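Local atomic coordinates of checkpoint serine/threonine-protein kinase BUB1 (Saccharomyces cerevisiae, PDB entry 3ESL), a protein that takes part in spindle assembly checkpoint signalling, which delays anaphase until chromosomes are bioriented, and phosphorylates BUB3 and itself through a kinase domain outside this N-terminal fragment. Residues M26-D31 against D76-K81. Residues are numbered along the deposited sequence; the frame is centred on the assembly and turned at random.
Sequences MDDPLD and DPRFLK
A salt-bridge network, Asp-28 to Arg-78 to Asp-76, joins the N-terminal ends of helices 29-47 and 77-90 in the all-helical, TPR-like N-terminal domain. Arginine suits the middle place because its flat guanidinium can hold two carboxylates along different edges. End-on, NH1 gives Asp-28 OD2 a bond of 2.9 Å on its syn lone pair, and NH2 reaches Asp-28 OD1; the two planes are turned 40° apart. Side-on, NE and NH2 grip Asp-76, NH2 to OD2 at 2.8 Å. A bend at chi3 (-62°) turns the arginine chain back to that carboxylate. Asp-76, short enough to do both jobs, is also the N-cap of helix 77-90, its OD1 accepting from Arg-78 N at 2.9 Å. Water 1 bridges NH1 to Asp-31 OD1, and Tyr-73 OH bonds Asp-28 OD1. Leu-30's branched end lets CD2 sit over one guanidinium face, near its rim, 4.1 Å from Arg-78 NE, and also meet Phe-79 CB at 3.9 Å; helix 49-67 touches both Leu-30 and Phe-79. A methionine in place of Arg-78 would probably leave Asp-28 and Asp-76 without their shared counter-charge, Asp-28 keeping Tyr-73 and Asp-76 its backbone capping bond. With NH2 shared between two acids, the guanidinium is fixed in rotation and likely offsets their repulsion.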
# COMPACT_ATOMS: atom_id res chain seq x y z
N MET A 26 7.35 21.10 7.61
CA MET A 26 6.66 20.30 8.64
C MET A 26 7.54 19.22 9.24
O MET A 26 8.38 18.66 8.54
CB MET A 26 5.41 19.63 8.06
CG MET A 26 4.29 20.62 7.80
SD MET A 26 2.80 19.81 7.20
CE MET A 26 2.17 19.00 8.68
N ASP A 27 7.33 18.94 10.54
CA ASP A 27 7.95 17.76 11.17
C ASP A 27 7.30 16.49 10.66
O ASP A 27 7.97 15.47 10.47
CB ASP A 27 7.79 17.82 12.69
CG ASP A 27 8.55 18.98 13.30
OD1 ASP A 27 9.74 19.11 12.97
OD2 ASP A 27 7.92 19.76 14.05
N ASP A 28 5.99 16.55 10.46
CA ASP A 28 5.21 15.37 10.03
C ASP A 28 4.39 15.70 8.77
O ASP A 28 3.16 15.80 8.83
CB ASP A 28 4.30 14.93 11.19
CG ASP A 28 3.68 13.53 11.01
OD1 ASP A 28 4.10 12.73 10.15
OD2 ASP A 28 2.73 13.25 11.76
N PRO A 29 5.07 15.85 7.62
CA PRO A 29 4.34 16.20 6.40
C PRO A 29 3.28 15.15 6.03
O PRO A 29 2.25 15.47 5.41
CB PRO A 29 5.45 16.27 5.35
CG PRO A 29 6.57 15.37 5.92
CD PRO A 29 6.51 15.65 7.38
N LEU A 30 3.50 13.89 6.43
CA LEU A 30 2.50 12.85 6.16
C LEU A 30 1.13 13.22 6.74
O LEU A 30 0.09 12.93 6.13
CB LEU A 30 2.97 11.50 6.73
CG LEU A 30 2.02 10.32 6.49
CD1 LEU A 30 1.74 10.13 5.01
CD2 LEU A 30 2.63 9.05 7.08
N ASP A 31 1.13 13.87 7.90
CA ASP A 31 -0.13 14.23 8.57
C ASP A 31 -0.99 15.16 7.71
O ASP A 31 -2.20 15.01 7.69
CB ASP A 31 0.14 14.86 9.93
CG ASP A 31 -1.11 15.00 10.77
OD1 ASP A 31 -1.78 13.98 10.99
OD2 ASP A 31 -1.41 16.15 11.18
N ASP A 76 6.57 3.52 8.94
CA ASP A 76 5.46 4.23 9.57
C ASP A 76 4.17 3.52 9.15
O ASP A 76 3.88 3.45 7.95
CB ASP A 76 5.46 5.70 9.10
CG ASP A 76 4.44 6.56 9.84
OD1 ASP A 76 3.27 6.14 9.99
OD2 ASP A 76 4.80 7.67 10.28
N PRO A 77 3.39 2.98 10.10
CA PRO A 77 2.21 2.21 9.71
C PRO A 77 1.18 3.07 8.99
O PRO A 77 0.40 2.56 8.18
CB PRO A 77 1.63 1.72 11.04
CG PRO A 77 2.18 2.63 12.07
CD PRO A 77 3.54 3.07 11.57
N ARG A 78 1.16 4.36 9.28
CA ARG A 78 0.23 5.26 8.56
C ARG A 78 0.58 5.33 7.08
O ARG A 78 -0.32 5.32 6.22
CB ARG A 78 0.27 6.66 9.15
CG ARG A 78 -0.04 6.73 10.63
CD ARG A 78 0.24 8.14 11.18
NE ARG A 78 1.66 8.50 11.04
CZ ARG A 78 2.12 9.75 11.09
NH1 ARG A 78 1.28 10.77 11.27
NH2 ARG A 78 3.42 9.99 10.95
N PHE A 79 1.88 5.40 6.78
CA PHE A 79 2.36 5.43 5.40
C PHE A 79 2.05 4.11 4.69
O PHE A 79 1.54 4.08 3.57
CB PHE A 79 3.86 5.71 5.39
CG PHE A 79 4.42 6.01 4.03
CD1 PHE A 79 3.75 6.85 3.13
CD2 PHE A 79 5.67 5.49 3.66
CE1 PHE A 79 4.32 7.14 1.85
CE2 PHE A 79 6.22 5.77 2.40
CZ PHE A 79 5.55 6.60 1.51
N LEU A 80 2.36 3.00 5.36
CA LEU A 80 2.04 1.68 4.81
C LEU A 80 0.56 1.60 4.41
O LEU A 80 0.23 1.09 3.34
CB LEU A 80 2.40 0.57 5.80
CG LEU A 80 2.03 -0.83 5.30
CD1 LEU A 80 2.68 -1.12 3.94
CD2 LEU A 80 2.39 -1.90 6.34
N LYS A 81 -0.33 2.10 5.26
CA LYS A 81 -1.75 1.99 4.98
C LYS A 81 -2.15 2.74 3.72
O LYS A 81 -3.03 2.29 3.00
CB LYS A 81 -2.58 2.41 6.19
CG LYS A 81 -2.55 1.39 7.33
CD LYS A 81 -3.45 1.85 8.48
CE LYS A 81 -3.07 1.19 9.79
NZ LYS A 81 -3.50 -0.24 9.86
O HOH W 1 -1.40 11.28 11.76